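Local coordinates for MccB protein (Escherichia coli, PDB 6OM4), which builds the adenosine phosphoramidate linkage of the Trojan-horse antibiotic microcin C7 on the N-formylated peptide precursor MccA, using ATP, at residues Gln110-Asn115 with Ile310-Glu315; Val132-Ser137 with Ala304-Phe309. All coordinates share one frame; numbering follows the deposited sequence.

Contact 1. Residues Gln110-Asn115 with Ile310-Glu315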
loop_
_atom_site.group_PDB
_atom_site.type_symbol
_atom_site.label_atom_id
_atom_site.label_comp_id
_atom_site.label_asym_id
_atom_site.label_seq_id
_atom_site.Cartn_x
_atom_site.Cartn_y
_atom_site.Cartn_z
ATOM N N GLN A 110 14.334 2.833 -4.316
ATOM C CA GLN A 110 14.014 2.480 -5.696
ATOM C C GLN A 110 14.700 1.156 -6.047
ATOM O O GLN A 110 14.128 0.316 -6.722
ATOM C CB GLN A 110 14.379 3.593 -6.681
ATOM C CG GLN A 110 13.812 3.400 -8.080
ATOM C CD GLN A 110 12.301 3.440 -8.126
ATOM O OE1 GLN A 110 11.640 2.587 -8.740
ATOM N NE2 GLN A 110 11.746 4.423 -7.453
ATOM N N ASP A 111 15.922 0.958 -5.533
ATOM C CA ASP A 111 16.695 -0.231 -5.793
ATOM C C ASP A 111 15.997 -1.462 -5.197
ATOM O O ASP A 111 15.952 -2.526 -5.806
ATOM C CB ASP A 111 18.099 -0.063 -5.208
ATOM C CG ASP A 111 19.014 -1.252 -5.369
ATOM O OD1 ASP A 111 19.419 -1.518 -6.532
ATOM O OD2 ASP A 111 19.297 -1.899 -4.333
ATOM N N LYS A 112 15.397 -1.318 -4.016
ATOM C CA LYS A 112 14.666 -2.413 -3.416
ATOM C C LYS A 112 13.421 -2.755 -4.244
ATOM O O LYS A 112 13.095 -3.916 -4.402
ATOM C CB LYS A 112 14.313 -2.118 -1.964
ATOM C CG LYS A 112 15.509 -2.085 -1.044
ATOM C CD LYS A 112 15.264 -1.479 0.279
ATOM C CE LYS A 112 16.567 -1.276 1.036
ATOM N NZ LYS A 112 16.275 -1.163 2.476
ATOM N N LEU A 113 12.747 -1.731 -4.794
ATOM C CA LEU A 113 11.560 -2.002 -5.605
ATOM C C LEU A 113 11.981 -2.720 -6.886
ATOM O O LEU A 113 11.342 -3.678 -7.271
ATOM C CB LEU A 113 10.817 -0.707 -5.936
ATOM C CG LEU A 113 10.277 0.064 -4.726
ATOM C CD1 LEU A 113 9.729 1.411 -5.182
ATOM C CD2 LEU A 113 9.230 -0.684 -3.927
ATOM N N LYS A 114 13.049 -2.233 -7.514
ATOM C CA LYS A 114 13.555 -2.823 -8.758
ATOM C C LYS A 114 13.876 -4.313 -8.570
ATOM O O LYS A 114 13.707 -5.084 -9.509
ATOM C CB LYS A 114 14.784 -2.058 -9.242
ATOM C CG LYS A 114 15.272 -2.502 -10.611
ATOM C CD LYS A 114 16.495 -1.760 -11.106
ATOM C CE LYS A 114 16.637 -1.817 -12.618
ATOM N NZ LYS A 114 18.043 -1.611 -13.054
ATOM N N ASN A 115 14.394 -4.697 -7.404
ATOM C CA ASN A 115 14.888 -6.069 -7.163
ATOM C C ASN A 115 13.764 -7.001 -6.687
ATOM O O ASN A 115 13.982 -8.201 -6.520
ATOM C CB ASN A 115 16.023 -6.085 -6.133
ATOM C CG ASN A 115 17.336 -5.564 -6.683
ATOM O OD1 ASN A 115 17.454 -5.284 -7.876
ATOM N ND2 ASN A 115 18.323 -5.410 -5.814
ATOM N N ILE A 310 8.296 -3.456 0.918
ATOM C CA ILE A 310 9.493 -3.706 0.102
ATOM C C ILE A 310 10.514 -2.581 0.306
ATOM O O ILE A 310 11.743 -2.848 0.375
ATOM C CB ILE A 310 9.133 -3.836 -1.384
ATOM C CG1 ILE A 310 8.299 -5.098 -1.632
ATOM C CG2 ILE A 310 10.373 -3.713 -2.263
ATOM C CD1 ILE A 310 7.663 -5.128 -2.980
ATOM N N GLY A 311 10.032 -1.322 0.330
ATOM C CA GLY A 311 10.957 -0.169 0.292
ATOM C C GLY A 311 11.575 0.188 1.637
ATOM O O GLY A 311 12.626 0.885 1.675
ATOM N N LYS A 312 10.896 -0.190 2.724
ATOM C CA LYS A 312 11.415 -0.154 4.124
ATOM C C LYS A 312 11.575 1.276 4.670
ATOM O O LYS A 312 12.191 1.434 5.686
ATOM C CB LYS A 312 12.740 -0.934 4.255
ATOM C CG LYS A 312 12.655 -2.423 3.962
ATOM C CD LYS A 312 11.656 -3.170 4.812
ATOM C CE LYS A 312 11.515 -4.633 4.425
ATOM N NZ LYS A 312 12.389 -5.530 5.222
ATOM N N TYR A 313 10.929 2.280 4.068
ATOM C CA TYR A 313 11.148 3.685 4.424
ATOM C C TYR A 313 10.101 4.158 5.440
ATOM O O TYR A 313 10.285 5.192 6.120
ATOM C CB TYR A 313 11.131 4.548 3.175
ATOM C CG TYR A 313 9.816 4.586 2.452
ATOM C CD1 TYR A 313 8.842 5.530 2.753
ATOM C CD2 TYR A 313 9.555 3.679 1.447
ATOM C CE1 TYR A 313 7.648 5.573 2.059
ATOM C CE2 TYR A 313 8.351 3.691 0.765
ATOM C CZ TYR A 313 7.395 4.632 1.087
ATOM O OH TYR A 313 6.238 4.645 0.365
ATOM N N SER A 314 9.020 3.382 5.573
ATOM C CA SER A 314 7.898 3.712 6.474
ATOM C C SER A 314 7.112 2.430 6.733
ATOM O O SER A 314 7.131 1.545 5.917
ATOM C CB SER A 314 7.034 4.782 5.885
ATOM O OG SER A 314 6.019 5.171 6.808
ATOM N N GLU A 315 6.474 2.320 7.899
ATOM C CA GLU A 315 5.836 1.051 8.286
ATOM C C GLU A 315 4.485 0.917 7.576
ATOM O O GLU A 315 3.646 1.827 7.639
ATOM C CB GLU A 315 5.751 0.896 9.810
ATOM C CG GLU A 315 6.930 0.100 10.377
ATOM C CD GLU A 315 7.058 0.046 11.899
ATOM O OE1 GLU A 315 6.960 1.123 12.548
ATOM O OE2 GLU A 315 7.261 -1.073 12.448
#

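Contact 2. Residues Val132-Ser137 with Ala304-Phe309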
loop_
_atom_site.group_PDB
_atom_site.type_symbol
_atom_site.label_atom_id
_atom_site.label_comp_id
_atom_site.label_asym_id
_atom_site.label_seq_id
_atom_site.Cartn_x
_atom_site.Cartn_y
_atom_site.Cartn_z
ATOM N N VAL A 132 -1.069 -1.688 -11.541
ATOM C CA VAL A 132 -0.606 -0.554 -12.284
ATOM C C VAL A 132 0.164 0.391 -11.349
ATOM O O VAL A 132 1.130 1.009 -11.757
ATOM C CB VAL A 132 -1.738 0.154 -13.051
ATOM C CG1 VAL A 132 -2.733 0.892 -12.139
ATOM C CG2 VAL A 132 -1.129 1.075 -14.082
ATOM N N ILE A 133 -0.264 0.514 -10.098
ATOM C CA ILE A 133 0.527 1.325 -9.170
ATOM C C ILE A 133 1.923 0.722 -9.032
ATOM O O ILE A 133 2.945 1.451 -9.038
ATOM C CB ILE A 133 -0.157 1.427 -7.787
ATOM C CG1 ILE A 133 -1.442 2.239 -7.898
ATOM C CG2 ILE A 133 0.805 2.020 -6.784
ATOM C CD1 ILE A 133 -2.422 2.028 -6.789
ATOM N N LEU A 134 1.996 -0.597 -8.840
ATOM C CA LEU A 134 3.287 -1.215 -8.588
ATOM C C LEU A 134 4.164 -1.094 -9.845
ATOM O O LEU A 134 5.363 -0.801 -9.744
ATOM C CB LEU A 134 3.118 -2.675 -8.140
ATOM C CG LEU A 134 2.345 -2.915 -6.837
ATOM C CD1 LEU A 134 2.415 -4.401 -6.443
ATOM C CD2 LEU A 134 2.903 -2.073 -5.684
ATOM N N ALA A 135 3.588 -1.314 -11.032
ATOM C CA ALA A 135 4.353 -1.245 -12.262
ATOM C C ALA A 135 4.915 0.168 -12.437
ATOM O O ALA A 135 6.079 0.358 -12.758
ATOM C CB ALA A 135 3.494 -1.652 -13.432
ATOM N N THR A 136 4.087 1.193 -12.202
ATOM C CA THR A 136 4.549 2.515 -12.494
ATOM C C THR A 136 5.439 3.058 -11.371
ATOM O O THR A 136 6.115 4.039 -11.619
ATOM C CB THR A 136 3.394 3.455 -12.831
ATOM O OG1 THR A 136 2.503 3.487 -11.720
ATOM C CG2 THR A 136 2.659 2.991 -14.066
ATOM N N SER A 137 5.442 2.407 -10.204
ATOM C CA SER A 137 6.384 2.711 -9.128
ATOM C C SER A 137 7.690 1.936 -9.296
ATOM O O SER A 137 8.621 2.139 -8.530
ATOM C CB SER A 137 5.771 2.522 -7.757
ATOM O OG SER A 137 4.891 3.612 -7.506
ATOM N N ALA A 304 0.066 0.791 -1.375
ATOM C CA ALA A 304 0.943 1.603 -0.501
ATOM C C ALA A 304 1.698 0.694 0.458
ATOM O O ALA A 304 2.902 0.877 0.691
ATOM C CB ALA A 304 0.143 2.591 0.297
ATOM N N ASP A 305 0.969 -0.225 1.080
ATOM C CA ASP A 305 1.604 -1.167 2.017
ATOM C C ASP A 305 2.621 -2.089 1.329
ATOM O O ASP A 305 3.655 -2.326 1.918
ATOM C CB ASP A 305 0.541 -1.912 2.816
ATOM C CG ASP A 305 0.059 -1.091 4.019
ATOM O OD1 ASP A 305 0.476 0.125 4.187
ATOM O OD2 ASP A 305 -0.717 -1.661 4.797
ATOM N N VAL A 306 2.389 -2.534 0.092
ATOM C CA VAL A 306 3.392 -3.314 -0.663
ATOM C C VAL A 306 4.679 -2.500 -0.888
ATOM O O VAL A 306 5.824 -2.978 -0.603
ATOM C CB VAL A 306 2.815 -3.807 -1.997
ATOM C CG1 VAL A 306 3.896 -4.394 -2.888
ATOM C CG2 VAL A 306 1.690 -4.783 -1.764
ATOM N N ILE A 307 4.522 -1.251 -1.344
ATOM C CA ILE A 307 5.671 -0.365 -1.599
ATOM C C ILE A 307 6.430 -0.122 -0.296
ATOM O O ILE A 307 7.658 -0.177 -0.270
ATOM C CB ILE A 307 5.219 0.933 -2.313
ATOM C CG1 ILE A 307 4.754 0.594 -3.732
ATOM C CG2 ILE A 307 6.301 1.981 -2.307
ATOM C CD1 ILE A 307 3.985 1.690 -4.406
ATOM N N LYS A 308 5.724 0.096 0.813
ATOM C CA LYS A 308 6.416 0.316 2.105
ATOM C C LYS A 308 7.067 -0.972 2.602
ATOM O O LYS A 308 8.133 -0.910 3.168
ATOM C CB LYS A 308 5.466 0.884 3.156
ATOM C CG LYS A 308 5.037 2.299 2.825
ATOM C CD LYS A 308 3.900 2.858 3.643
ATOM C CE LYS A 308 3.701 4.324 3.278
ATOM N NZ LYS A 308 2.524 4.916 3.950
ATOM N N PHE A 309 6.390 -2.108 2.424
ATOM C CA PHE A 309 6.930 -3.372 2.922
ATOM C C PHE A 309 8.275 -3.636 2.221
ATOM O O PHE A 309 9.240 -4.141 2.822
ATOM C CB PHE A 309 5.922 -4.500 2.667
ATOM C CG PHE A 309 6.432 -5.881 2.979
ATOM C CD1 PHE A 309 6.640 -6.245 4.299
ATOM C CD2 PHE A 309 6.800 -6.761 1.984
ATOM C CE1 PHE A 309 7.125 -7.505 4.614
ATOM C CE2 PHE A 309 7.295 -8.023 2.307
ATOM C CZ PHE A 309 7.461 -8.386 3.615
#

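Contact 1. Residues Gln110-Asn115 with Ile310-Glu315
Lys112 and Leu113, at the end of helix 106-114, pack against Ile310 and Gly311, the last residues of helix 292-311, in a van der Waals contact within the Rossmann-like ThiF fold. It is a worked example of how two helix ends can be joined without any hydrogen bond between them. Helix 106-114 comes just before the parallel strand 117-121, so the contact ties the approach to that strand to a helix from much later in the chain. The backbones come close at a glycine, with the CA atoms of Lys112 and Gly311 5.7 Å apart.

On the buried side the contact is between methyl groups. Leu113 CD2 lies 3.6 Å from Ile310 CG2, the two side chains meeting at a slant, and both residues also touch Ile139. Ile310 CG2 serves a second surface as well, resting 3.5 Å from Lys112 O. It gets there because it is the branch placed anti to the Ile310 backbone N, while CG1 (chi1 -67°) lies beside that N, anti to the carbonyl carbon. Beyond the helix, Tyr313 carries the chain on toward helix 93-101, where its OH is hydrogen-bonded to His98.

The outer side belongs to Lys112, whose chain is extended beyond CG and runs past the closing carbonyls of helix 292-311. Its CB lies 3.6 Å from Ile310 O and its CD 3.8 Å from Gly311 O, while the ammonium group ends near the negative end of the helix dipole, which may favour the positive charge. Lys312 leaves the helix with positive phi (70°) and crosses Lys112 nearly at right angles. Its chain bends at chi2 and chi4, and Lys112 NZ ends 4.0 Å from Lys312 CB but 6.5 Å from Lys312 NZ.

Contact 2. Residues Val132-Ser137 with Ala304-Phe309
Leu134 and Ile307 form the middle of an apolar interface between two helices of the nucleotide-binding fold. Helix 125-136 follows the glycine-rich turn of Rossmann type, whose backbone amides meet the bound nucleotide, and helix 292-311 runs beside it. The axes of the short helical segments approach to 10.3 Å, their directions 36° apart, a spacing bridged by branched side chains.

Four aliphatic residues supply the hydrophobic contacts. Leu134 CD2 is shared between two neighbours, lying 3.8 Å from Val306 CG1 and 3.8 Å from Ile307 CG1. Leu134 and Ile307 run past each other in opposite senses, whereas Val306 meets the leucine almost perpendicularly. With CG1 beside its own backbone N (chi1 -68°) and a nearly extended chi2, Ile307 sends CD1 across to the other helix. There CD1 meets two residues one helical turn apart: it lies 4.0 Å from Ile133 CG2 and 3.9 Å from Ser137 CB. Val306 also rests on Ile208 and Val210 of strand 208-211, which joins the interface to the central sheet.

The polar element is Ser137. Its OG lies 3.8 Å from Ile307 CD1, a packing contact, and finds its main partner in a hydrogen bond with Asn95, supplemented by a weak bond to Ile133 O at 3.3 Å.

Since no hydrogen bond crosses between the segments, the helices are held by shape and by exclusion of water, and the buried serine hydroxyl is satisfied by Asn95, outside the pair, and weakly by its own helix, not from the side of Ile307.

Overall arrangement
Both contacts draw on the last two turns of helix 292-311, their centres about 9 Å apart, and neither has a hydrogen bond between its segments. Contact 2 lies deeper, 6 Å from the centre of the chain against 12 Å, and joins the last turn of helix 125-136 to the side of helix 292-311 through aliphatic branches. Contact 1 lies at the ends of both its helices, so backbone carbonyls and lysine methylenes accompany its methyl groups, and one side reaches the surface. The two adjoin: Leu113 CD1 lies 3.6 Å from Ser137 O, and the chain beyond the helix turns back at Ser314 to pack on Lys308. Helix 292-311 meets helix 125-136 and then helix 106-114.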